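Local coordinates for protein N-terminus Plasma serine protease inhibitor (Homo sapiens, PDB 3DY0) that inhibits serine proteases of blood plasma and other body fluids in a heparin-dependent manner by forming an irreversible complex with them, at residues F12-Y17 with F31-S37; R202-Y208 with F258-E264; R212-C216 with K238-V242. All blocks are in the same frame, centred on the assembly; numbering follows the deposited sequence.

Contact 1: residues F12-Y17 with F31-S37; sequences FTFDLY and FSPVSIS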
loop_
_atom_site.group_PDB
_atom_site.type_symbol
_atom_site.label_atom_id
_atom_site.label_comp_id
_atom_site.label_asym_id
_atom_site.label_seq_id
_atom_site.Cartn_x
_atom_site.Cartn_y
_atom_site.Cartn_z
ATOM N N PHE A 12 -8.567 9.034 1.986
ATOM C CA PHE A 12 -7.153 8.706 2.112
ATOM C C PHE A 12 -6.503 7.947 0.963
ATOM O O PHE A 12 -5.601 8.459 0.298
ATOM C CB PHE A 12 -6.882 7.927 3.399
ATOM C CG PHE A 12 -5.443 7.509 3.543
ATOM C CD1 PHE A 12 -4.461 8.449 3.827
ATOM C CD2 PHE A 12 -5.061 6.191 3.314
ATOM C CE1 PHE A 12 -3.112 8.086 3.876
ATOM C CE2 PHE A 12 -3.715 5.818 3.359
ATOM C CZ PHE A 12 -2.743 6.767 3.639
ATOM N N THR A 13 -6.949 6.719 0.742
ATOM C CA THR A 13 -6.359 5.887 -0.294
ATOM C C THR A 13 -6.301 6.515 -1.674
ATOM O O THR A 13 -5.262 6.482 -2.334
ATOM C CB THR A 13 -7.103 4.541 -0.398
ATOM O OG1 THR A 13 -6.958 3.829 0.838
ATOM C CG2 THR A 13 -6.547 3.695 -1.542
ATOM N N PHE A 14 -7.406 7.106 -2.104
ATOM C CA PHE A 14 -7.454 7.667 -3.437
ATOM C C PHE A 14 -6.920 9.077 -3.581
ATOM O O PHE A 14 -6.475 9.466 -4.660
ATOM C CB PHE A 14 -8.870 7.484 -3.973
ATOM C CG PHE A 14 -9.278 6.037 -4.011
ATOM C CD1 PHE A 14 -8.703 5.168 -4.934
ATOM C CD2 PHE A 14 -10.160 5.523 -3.068
ATOM C CE1 PHE A 14 -8.997 3.803 -4.915
ATOM C CE2 PHE A 14 -10.461 4.160 -3.041
ATOM C CZ PHE A 14 -9.877 3.301 -3.966
ATOM N N ASP A 15 -6.939 9.845 -2.498
ATOM C CA ASP A 15 -6.354 11.172 -2.566
ATOM C C ASP A 15 -4.844 10.932 -2.615
ATOM O O ASP A 15 -4.110 11.652 -3.293
ATOM C CB ASP A 15 -6.726 11.998 -1.334
ATOM C CG ASP A 15 -8.148 12.532 -1.395
ATOM O OD1 ASP A 15 -8.609 13.113 -0.391
ATOM O OD2 ASP A 15 -8.803 12.379 -2.446
ATOM N N LEU A 16 -4.376 9.906 -1.905
ATOM C CA LEU A 16 -2.950 9.589 -1.922
ATOM C C LEU A 16 -2.569 9.086 -3.311
ATOM O O LEU A 16 -1.549 9.495 -3.875
ATOM C CB LEU A 16 -2.606 8.525 -0.870
ATOM C CG LEU A 16 -1.137 8.075 -0.848
ATOM C CD1 LEU A 16 -0.210 9.281 -0.757
ATOM C CD2 LEU A 16 -0.915 7.142 0.333
ATOM N N TYR A 17 -3.388 8.203 -3.869
ATOM C CA TYR A 17 -3.109 7.685 -5.200
ATOM C C TYR A 17 -2.942 8.839 -6.187
ATOM O O TYR A 17 -1.976 8.885 -6.946
ATOM C CB TYR A 17 -4.246 6.786 -5.697
ATOM C CG TYR A 17 -4.061 6.403 -7.147
ATOM C CD1 TYR A 17 -3.302 5.289 -7.508
ATOM C CD2 TYR A 17 -4.540 7.231 -8.166
ATOM C CE1 TYR A 17 -3.020 5.013 -8.853
ATOM C CE2 TYR A 17 -4.260 6.972 -9.498
ATOM C CZ TYR A 17 -3.500 5.866 -9.838
ATOM O OH TYR A 17 -3.197 5.643 -11.159
ATOM N N PHE A 31 1.508 0.956 -4.364
ATOM C CA PHE A 31 1.690 1.108 -2.927
ATOM C C PHE A 31 0.666 0.301 -2.162
ATOM O O PHE A 31 -0.279 -0.230 -2.749
ATOM C CB PHE A 31 1.609 2.590 -2.508
ATOM C CG PHE A 31 0.239 3.217 -2.665
ATOM C CD1 PHE A 31 -0.210 3.650 -3.911
ATOM C CD2 PHE A 31 -0.577 3.421 -1.552
ATOM C CE1 PHE A 31 -1.448 4.284 -4.051
ATOM C CE2 PHE A 31 -1.825 4.059 -1.674
ATOM C CZ PHE A 31 -2.258 4.492 -2.929
ATOM N N SER A 32 0.875 0.181 -0.854
ATOM C CA SER A 32 -0.061 -0.536 0.003
ATOM C C SER A 32 -0.802 0.457 0.880
ATOM O O SER A 32 -0.235 1.020 1.820
ATOM C CB SER A 32 0.653 -1.544 0.906
ATOM O OG SER A 32 -0.275 -2.073 1.842
ATOM N N PRO A 33 -2.088 0.691 0.589
ATOM C CA PRO A 33 -2.866 1.632 1.392
ATOM C C PRO A 33 -2.890 1.243 2.873
ATOM O O PRO A 33 -2.734 2.094 3.752
ATOM C CB PRO A 33 -4.251 1.564 0.750
ATOM C CG PRO A 33 -3.925 1.314 -0.700
ATOM C CD PRO A 33 -2.848 0.250 -0.597
ATOM N N VAL A 34 -3.086 -0.042 3.153
ATOM C CA VAL A 34 -3.148 -0.488 4.541
ATOM C C VAL A 34 -1.831 -0.282 5.288
ATOM O O VAL A 34 -1.833 0.060 6.470
ATOM C CB VAL A 34 -3.590 -1.970 4.639
ATOM C CG1 VAL A 34 -2.530 -2.883 4.059
ATOM C CG2 VAL A 34 -3.897 -2.321 6.089
ATOM N N SER A 35 -0.706 -0.478 4.607
ATOM C CA SER A 35 0.587 -0.280 5.254
ATOM C C SER A 35 0.759 1.168 5.703
ATOM O O SER A 35 1.217 1.444 6.817
ATOM C CB SER A 35 1.726 -0.640 4.299
ATOM O OG SER A 35 2.982 -0.359 4.908
ATOM N N ILE A 36 0.389 2.090 4.825
ATOM C CA ILE A 36 0.521 3.504 5.120
ATOM C C ILE A 36 -0.501 4.000 6.132
ATOM O O ILE A 36 -0.157 4.758 7.042
ATOM C CB ILE A 36 0.463 4.328 3.820
ATOM C CG1 ILE A 36 1.572 3.840 2.880
ATOM C CG2 ILE A 36 0.636 5.811 4.132
ATOM C CD1 ILE A 36 1.541 4.436 1.490
ATOM N N SER A 37 -1.750 3.564 5.982
ATOM C CA SER A 37 -2.805 3.958 6.910
ATOM C C SER A 37 -2.480 3.453 8.310
ATOM O O SER A 37 -2.660 4.168 9.296
ATOM C CB SER A 37 -4.154 3.379 6.474
ATOM O OG SER A 37 -4.601 3.956 5.263
#
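Phe31 lays the outer end of its ring against the helix 12-23, overlapping Leu16, Tyr17 and the backbone of Thr13. This is the packing of helix A on strand 6B and helix B in the core of the serpin fold. The two short helical segments, 12-17 and 33-37, run at 103° to each other with their axes 10.6 Å apart, and no hydrogen bond joins them. The gap is filled by side chains. Phe31 comes from the end of strand 29-31, just before helix 33-45. Its CG sits between the backbone N and the carbonyl carbon (chi1 68°), which carries the ring over to the first helix. There Phe31 CE2 lies 3.8 Å from Leu16 CD2, the two side chains sliding past each other in opposite directions. Phe31 CE1 meets the edge of the Tyr17 ring, with CD1 of Tyr17 4.0 Å away. Tyr17 turns its hydroxyl elsewhere, to a hydrogen bond with Glu243. The Thr13 carbonyl oxygen lies in the plane of the Phe31 ring, at its edge, 3.7 Å from CZ. That oxygen also accepts the helical bond from Tyr17 N. Further along, Leu16 CD2 and Ile36 CD1 reach toward each other tip to tip, 3.8 Å apart. Thr13 packs on the ring of Pro33, its CG2 3.6 Å from Pro33 CG. At the start of the second helix Ser32 is the N-cap, its OG accepting from Ser35 N. Ser32 OG is also hydrogen-bonded to the backbone of the separate peptide chain, probably the C-terminal fragment left by cleavage, and Phe31 pairs with a strand of that chain. Phe12 completes the packing: Ile36 CG2 meets the edge of its ring in plane, 3.5 Å from CZ.

Contact 2: residues R202-Y208 with F258-E264; sequences REDQYHY and FKKRQLE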
loop_
_atom_site.group_PDB
_atom_site.type_symbol
_atom_site.label_atom_id
_atom_site.label_comp_id
_atom_site.label_asym_id
_atom_site.label_seq_id
_atom_site.Cartn_x
_atom_site.Cartn_y
_atom_site.Cartn_z
ATOM N N ARG A 202 -6.570 -16.455 -20.950
ATOM C CA ARG A 202 -7.418 -17.537 -20.466
ATOM C C ARG A 202 -8.882 -17.197 -20.709
ATOM O O ARG A 202 -9.352 -16.134 -20.302
ATOM C CB ARG A 202 -7.180 -17.771 -18.971
ATOM C CG ARG A 202 -7.981 -18.929 -18.393
ATOM C CD ARG A 202 -9.007 -18.457 -17.380
ATOM N NE ARG A 202 -8.403 -18.023 -16.122
ATOM C CZ ARG A 202 -9.090 -17.534 -15.094
ATOM N NH1 ARG A 202 -10.407 -17.411 -15.173
ATOM N NH2 ARG A 202 -8.466 -17.171 -13.985
ATOM N N GLU A 203 -9.595 -18.091 -21.388
ATOM C CA GLU A 203 -11.006 -17.877 -21.665
ATOM C C GLU A 203 -11.705 -18.524 -20.478
ATOM O O GLU A 203 -11.454 -19.689 -20.160
ATOM C CB GLU A 203 -11.421 -18.560 -22.967
ATOM C CG GLU A 203 -12.835 -18.198 -23.401
ATOM C CD GLU A 203 -13.248 -18.881 -24.685
ATOM O OE1 GLU A 203 -12.566 -18.682 -25.713
ATOM O OE2 GLU A 203 -14.257 -19.616 -24.665
ATOM N N ASP A 204 -12.570 -17.768 -19.813
ATOM C CA ASP A 204 -13.250 -18.289 -18.634
ATOM C C ASP A 204 -14.381 -17.341 -18.265
ATOM O O ASP A 204 -14.603 -16.333 -18.931
ATOM C CB ASP A 204 -12.241 -18.363 -17.479
ATOM C CG ASP A 204 -12.691 -19.270 -16.343
ATOM O OD1 ASP A 204 -13.803 -19.826 -16.410
ATOM O OD2 ASP A 204 -11.913 -19.422 -15.375
ATOM N N GLN A 205 -15.110 -17.680 -17.209
ATOM C CA GLN A 205 -16.180 -16.817 -16.732
ATOM C C GLN A 205 -15.530 -15.896 -15.710
ATOM O O GLN A 205 -14.775 -16.353 -14.851
ATOM C CB GLN A 205 -17.276 -17.629 -16.050
ATOM C CG GLN A 205 -18.441 -16.783 -15.569
ATOM C CD GLN A 205 -19.397 -17.562 -14.692
ATOM O OE1 GLN A 205 -19.080 -17.891 -13.548
ATOM N NE2 GLN A 205 -20.571 -17.870 -15.227
ATOM N N TYR A 206 -15.812 -14.602 -15.806
ATOM C CA TYR A 206 -15.238 -13.625 -14.885
ATOM C C TYR A 206 -16.259 -12.601 -14.435
ATOM O O TYR A 206 -17.237 -12.334 -15.141
ATOM C CB TYR A 206 -14.128 -12.813 -15.564
ATOM C CG TYR A 206 -12.930 -13.572 -16.068
ATOM C CD1 TYR A 206 -11.800 -13.741 -15.268
ATOM C CD2 TYR A 206 -12.896 -14.062 -17.372
ATOM C CE1 TYR A 206 -10.660 -14.373 -15.761
ATOM C CE2 TYR A 206 -11.766 -14.691 -17.872
ATOM C CZ TYR A 206 -10.652 -14.842 -17.064
ATOM O OH TYR A 206 -9.528 -15.449 -17.578
ATOM N N HIS A 207 -16.037 -12.028 -13.255
ATOM C CA HIS A 207 -16.914 -10.975 -12.764
ATOM C C HIS A 207 -16.520 -9.783 -13.623
ATOM O O HIS A 207 -15.342 -9.428 -13.711
ATOM C CB HIS A 207 -16.654 -10.689 -11.285
ATOM C CG HIS A 207 -17.483 -11.525 -10.359
ATOM N ND1 HIS A 207 -18.857 -11.433 -10.305
ATOM C CD2 HIS A 207 -17.133 -12.472 -9.458
ATOM C CE1 HIS A 207 -19.319 -12.289 -9.411
ATOM N NE2 HIS A 207 -18.294 -12.932 -8.882
ATOM N N TYR A 208 -17.506 -9.176 -14.266
ATOM C CA TYR A 208 -17.253 -8.070 -15.173
ATOM C C TYR A 208 -18.266 -6.948 -15.071
ATOM O O TYR A 208 -19.428 -7.172 -14.738
ATOM C CB TYR A 208 -17.265 -8.645 -16.596
ATOM C CG TYR A 208 -17.176 -7.650 -17.731
ATOM C CD1 TYR A 208 -15.941 -7.231 -18.224
ATOM C CD2 TYR A 208 -18.330 -7.165 -18.348
ATOM C CE1 TYR A 208 -15.857 -6.361 -19.313
ATOM C CE2 TYR A 208 -18.256 -6.287 -19.436
ATOM C CZ TYR A 208 -17.014 -5.896 -19.914
ATOM O OH TYR A 208 -16.929 -5.058 -21.003
ATOM N N PHE A 258 -20.738 -6.151 -9.992
ATOM C CA PHE A 258 -20.107 -7.181 -10.825
ATOM C C PHE A 258 -21.109 -8.237 -11.295
ATOM O O PHE A 258 -21.936 -8.693 -10.509
ATOM C CB PHE A 258 -19.027 -7.905 -10.010
ATOM C CG PHE A 258 -17.629 -7.404 -10.244
ATOM C CD1 PHE A 258 -16.654 -7.570 -9.264
ATOM C CD2 PHE A 258 -17.271 -6.818 -11.453
ATOM C CE1 PHE A 258 -15.344 -7.160 -9.482
ATOM C CE2 PHE A 258 -15.959 -6.405 -11.684
ATOM C CZ PHE A 258 -14.994 -6.578 -10.695
ATOM N N LYS A 259 -21.021 -8.632 -12.565
ATOM C CA LYS A 259 -21.886 -9.680 -13.119
ATOM C C LYS A 259 -20.994 -10.711 -13.818
ATOM O O LYS A 259 -19.924 -10.372 -14.312
ATOM C CB LYS A 259 -22.881 -9.104 -14.133
ATOM C CG LYS A 259 -23.831 -8.041 -13.579
ATOM C CD LYS A 259 -24.725 -8.583 -12.471
ATOM C CE LYS A 259 -25.712 -7.509 -12.003
ATOM N NZ LYS A 259 -26.501 -7.944 -10.817
ATOM N N LYS A 260 -21.429 -11.966 -13.863
ATOM C CA LYS A 260 -20.635 -13.009 -14.507
ATOM C C LYS A 260 -20.752 -12.968 -16.023
ATOM O O LYS A 260 -21.850 -12.867 -16.572
ATOM C CB LYS A 260 -21.061 -14.383 -13.990
ATOM C CG LYS A 260 -20.802 -14.571 -12.511
ATOM C CD LYS A 260 -21.379 -15.880 -12.008
ATOM C CE LYS A 260 -21.187 -16.011 -10.509
ATOM N NZ LYS A 260 -21.838 -17.233 -9.970
ATOM N N ARG A 261 -19.608 -13.051 -16.698
ATOM C CA ARG A 261 -19.563 -13.022 -18.151
ATOM C C ARG A 261 -18.384 -13.827 -18.684
ATOM O O ARG A 261 -17.333 -13.895 -18.048
ATOM C CB ARG A 261 -19.441 -11.578 -18.639
ATOM C CG ARG A 261 -19.326 -11.453 -20.141
ATOM C CD ARG A 261 -19.332 -10.003 -20.576
ATOM N NE ARG A 261 -20.526 -9.303 -20.114
ATOM C CZ ARG A 261 -20.928 -8.127 -20.585
ATOM N NH1 ARG A 261 -20.228 -7.520 -21.534
ATOM N NH2 ARG A 261 -22.027 -7.558 -20.109
ATOM N N GLN A 262 -18.563 -14.431 -19.853
ATOM C CA GLN A 262 -17.504 -15.213 -20.475
ATOM C C GLN A 262 -16.573 -14.259 -21.221
ATOM O O GLN A 262 -17.016 -13.475 -22.065
ATOM C CB GLN A 262 -18.098 -16.223 -21.457
ATOM C CG GLN A 262 -17.111 -17.275 -21.932
ATOM C CD GLN A 262 -16.860 -18.353 -20.889
ATOM O OE1 GLN A 262 -15.950 -19.166 -21.031
ATOM N NE2 GLN A 262 -17.675 -18.367 -19.843
ATOM N N LEU A 263 -15.282 -14.326 -20.906
ATOM C CA LEU A 263 -14.298 -13.466 -21.551
ATOM C C LEU A 263 -13.075 -14.245 -21.997
ATOM O O LEU A 263 -12.696 -15.231 -21.367
ATOM C CB LEU A 263 -13.789 -12.392 -20.583
ATOM C CG LEU A 263 -14.737 -11.438 -19.867
ATOM C CD1 LEU A 263 -13.948 -10.634 -18.838
ATOM C CD2 LEU A 263 -15.396 -10.520 -20.868
ATOM N N GLU A 264 -12.472 -13.791 -23.089
ATOM C CA GLU A 264 -11.218 -14.356 -23.568
ATOM C C GLU A 264 -10.310 -13.240 -23.056
ATOM O O GLU A 264 -10.117 -12.222 -23.725
ATOM C CB GLU A 264 -11.181 -14.428 -25.096
ATOM C CG GLU A 264 -9.921 -15.090 -25.642
ATOM C CD GLU A 264 -9.916 -15.205 -27.158
ATOM O OE1 GLU A 264 -8.914 -15.708 -27.707
ATOM O OE2 GLU A 264 -10.908 -14.796 -27.801
#
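Strands 202-208 and 259-264 run antiparallel in a regular ladder, with their axes 4.4 Å apart and the directions of their short segments at 144°. Six backbone hydrogen bonds join the hydrogen-bonded pairs Asp204-Leu263, Tyr206-Arg261 and Tyr208-Lys259. The pair belongs to sheet C of the serpin fold, as strands 3C and 2C. Its two faces differ. Glu203, Gln205, His207, Lys260, Gln262 and Glu264 share one, largely exposed to solvent. There Gln205 lays its extended chain across Lys260, with OE1 3.4 Å from Lys260 CD. Tyr206, Tyr208 and Leu263 lie buried on the other face, beside Arg261. Leu263 CB packs against Tyr206 CD2 at 3.7 Å, and its CD1 is 4.0 Å from Tyr208 CD1. Val219 of strand 216-222 touches both Tyr206 and Leu263. The Tyr206 hydroxyl donates to the Arg202 carbonyl oxygen (2.8 Å), approaching from above the carbonyl plane, which fixes the outer end of the ring. Arg261 bends at chi3 (-57°) and brings its guanidinium back to the CD2-CE2 side of the Tyr208 ring. The ring and guanidinium planes are 37° apart, and Tyr208 CE2 sits over one guanidinium face, 3.1 Å from NH1. Both polar ends continue to the bound peptide chain, whose polar side chains bond to Arg261 NH1 and Tyr208 OH. That chain also pairs in parallel with Leu263 and Glu264, extending the sheet. Where the helix before strand 259-277 ends, Phe258 turns toward His207. His207 CB makes a CH-pi contact over one face of the Phe258 ring, 3.8 Å from its centroid.

Contact 3: residues R212-C216 with K238-V242; sequences RNLSC and KMQQV. With NO3 (nitrate ion), chain D.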
loop_
_atom_site.group_PDB
_atom_site.type_symbol
_atom_site.label_atom_id
_atom_site.label_comp_id
_atom_site.label_asym_id
_atom_site.label_seq_id
_atom_site.Cartn_x
_atom_site.Cartn_y
_atom_site.Cartn_z
ATOM N N ARG A 212 -19.961 2.875 -17.491
ATOM C CA ARG A 212 -20.182 3.932 -18.469
ATOM C C ARG A 212 -20.024 5.330 -17.885
ATOM O O ARG A 212 -19.872 6.302 -18.625
ATOM C CB ARG A 212 -21.571 3.784 -19.095
ATOM C CG ARG A 212 -21.733 2.536 -19.947
ATOM C CD ARG A 212 -23.166 2.373 -20.439
ATOM N NE ARG A 212 -23.340 1.161 -21.238
ATOM C CZ ARG A 212 -22.780 0.957 -22.427
ATOM N NH1 ARG A 212 -22.003 1.885 -22.970
ATOM N NH2 ARG A 212 -22.998 -0.180 -23.076
ATOM N N ASN A 213 -20.060 5.432 -16.561
ATOM C CA ASN A 213 -19.912 6.722 -15.896
ATOM C C ASN A 213 -18.460 7.187 -15.952
ATOM O O ASN A 213 -18.172 8.319 -16.342
ATOM C CB ASN A 213 -20.376 6.620 -14.441
ATOM C CG ASN A 213 -20.123 7.892 -13.659
ATOM O OD1 ASN A 213 -20.533 8.979 -14.068
ATOM N ND2 ASN A 213 -19.447 7.763 -12.523
ATOM N N LEU A 214 -17.540 6.308 -15.565
ATOM C CA LEU A 214 -16.125 6.649 -15.587
ATOM C C LEU A 214 -15.486 6.249 -16.910
ATOM O O LEU A 214 -14.405 6.725 -17.254
ATOM C CB LEU A 214 -15.398 5.967 -14.427
ATOM C CG LEU A 214 -15.795 6.484 -13.043
ATOM C CD1 LEU A 214 -14.971 5.779 -11.976
ATOM C CD2 LEU A 214 -15.584 7.996 -12.983
ATOM N N SER A 215 -16.174 5.381 -17.644
ATOM C CA SER A 215 -15.722 4.892 -18.941
ATOM C C SER A 215 -14.540 3.940 -18.808
ATOM O O SER A 215 -13.414 4.245 -19.209
ATOM C CB SER A 215 -15.357 6.060 -19.864
ATOM O OG SER A 215 -15.398 5.648 -21.219
ATOM N N CYS A 216 -14.818 2.771 -18.249
ATOM C CA CYS A 216 -13.792 1.755 -18.061
ATOM C C CYS A 216 -14.434 0.390 -17.900
ATOM O O CYS A 216 -15.618 0.279 -17.576
ATOM C CB CYS A 216 -12.946 2.073 -16.819
ATOM S SG CYS A 216 -13.854 2.136 -15.245
ATOM N N LYS A 238 -9.141 7.813 -21.479
ATOM C CA LYS A 238 -9.874 8.094 -20.252
ATOM C C LYS A 238 -9.210 7.722 -18.931
ATOM O O LYS A 238 -9.880 7.701 -17.902
ATOM C CB LYS A 238 -11.256 7.439 -20.318
ATOM C CG LYS A 238 -12.151 7.969 -21.438
ATOM C CD LYS A 238 -12.499 9.435 -21.226
ATOM C CE LYS A 238 -13.480 9.931 -22.279
ATOM N NZ LYS A 238 -13.920 11.327 -21.995
ATOM N N MET A 239 -7.910 7.444 -18.939
ATOM C CA MET A 239 -7.232 7.096 -17.689
ATOM C C MET A 239 -7.329 8.220 -16.655
ATOM O O MET A 239 -7.598 7.963 -15.488
ATOM C CB MET A 239 -5.759 6.751 -17.935
ATOM C CG MET A 239 -4.944 6.527 -16.652
ATOM S SD MET A 239 -5.571 5.193 -15.578
ATOM C CE MET A 239 -4.799 3.750 -16.344
ATOM N N GLN A 240 -7.113 9.464 -17.079
ATOM C CA GLN A 240 -7.182 10.591 -16.151
ATOM C C GLN A 240 -8.580 10.692 -15.551
ATOM O O GLN A 240 -8.746 10.936 -14.351
ATOM C CB GLN A 240 -6.831 11.895 -16.875
ATOM C CG GLN A 240 -6.732 13.102 -15.953
ATOM C CD GLN A 240 -5.640 12.951 -14.910
ATOM O OE1 GLN A 240 -4.469 12.766 -15.243
ATOM N NE2 GLN A 240 -6.019 13.030 -13.639
ATOM N N GLN A 241 -9.587 10.495 -16.396
ATOM C CA GLN A 241 -10.974 10.551 -15.967
ATOM C C GLN A 241 -11.255 9.473 -14.925
ATOM O O GLN A 241 -11.936 9.721 -13.931
ATOM C CB GLN A 241 -11.896 10.368 -17.176
ATOM C CG GLN A 241 -13.375 10.352 -16.839
ATOM C CD GLN A 241 -14.240 10.489 -18.072
ATOM O OE1 GLN A 241 -14.245 11.534 -18.728
ATOM N NE2 GLN A 241 -14.970 9.434 -18.404
ATOM N N VAL A 242 -10.731 8.274 -15.155
ATOM C CA VAL A 242 -10.930 7.184 -14.211
ATOM C C VAL A 242 -10.213 7.505 -12.902
ATOM O O VAL A 242 -10.778 7.344 -11.822
ATOM C CB VAL A 242 -10.422 5.842 -14.793
ATOM C CG1 VAL A 242 -10.363 4.771 -13.707
ATOM C CG2 VAL A 242 -11.356 5.388 -15.912
HETATM N N NO3 D . -22.448 2.051 -15.153
HETATM O O1 NO3 D . -22.285 3.200 -14.782
HETATM O O2 NO3 D . -22.405 1.138 -14.347
HETATM O O3 NO3 D . -22.653 1.812 -16.331
#
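Gln241 reaches out of helix 239-245 and donates from NE2 to the carbonyl oxygen of Leu214 (3.0 Å). This bond ties a tight turn of the serpin fold, between strands 194-211 and 216-222, to the first turn of the helix. The glutamine stretches out with CG anti to the backbone N (chi1 178°). The extended chain carries the amide to Leu214, and chi3 (-67°) turns it so that the Leu214 oxygen lies close to its plane. NE2 stands well above the Leu214 carbonyl plane. The N-H points fairly straight at its acceptor, at 159°. The other end of the amide is held too. Lys238, the N-cap residue, folds its chain back at chi2 and gives NZ to Gln241 OE1 at 3.3 Å. The CG of Lys238 meanwhile rests 4.0 Å from Ser215 CB. Ser215 has positive phi and forms a G1 beta bulge with Cys216, both facing Asp211. The Ser215 hydroxyl is bonded to Ser235. Deeper in, one methyl of Val242 does most of the touching. Val242 CG2, anti to its own carbonyl carbon, meets Leu214 O (3.6 Å) and Cys216 CB (3.8 Å). Trp254 of helix 248-257 packs on Cys216 and Leu214. Asn213, an N-glycosylation site of the protein, here has its side chain beside a sulfated glucosamine of the bound heparin. A nitrate ion, probably from the crystallisation liquor, sits at the start of the turn, where its O3 accepts from Arg212 N at 3.1 Å.

In the fold
Contacts 2 and 3 adjoin in sequence: strand 194-211 leaves contact 2 at Tyr208 and enters the turn of contact 3. Their centres are about 20 Å apart. Contact 1 lies deeper, its centre about 6 Å from the chain's, against about 28 Å for contact 2 and about 24 Å for contact 3. Its nearest atoms are about 5 Å from contact 3 and about 13 Å from contact 2. Heparin is bound at contact 3: the Asn213 side chain is about 3 Å from a sulfated glucosamine, and Lys249 and Lys253 complete that pocket. In contact 2 the side chain of Lys259 is about 12 Å from a bound IDS (sulfated iduronate). The peptide chain touches all three.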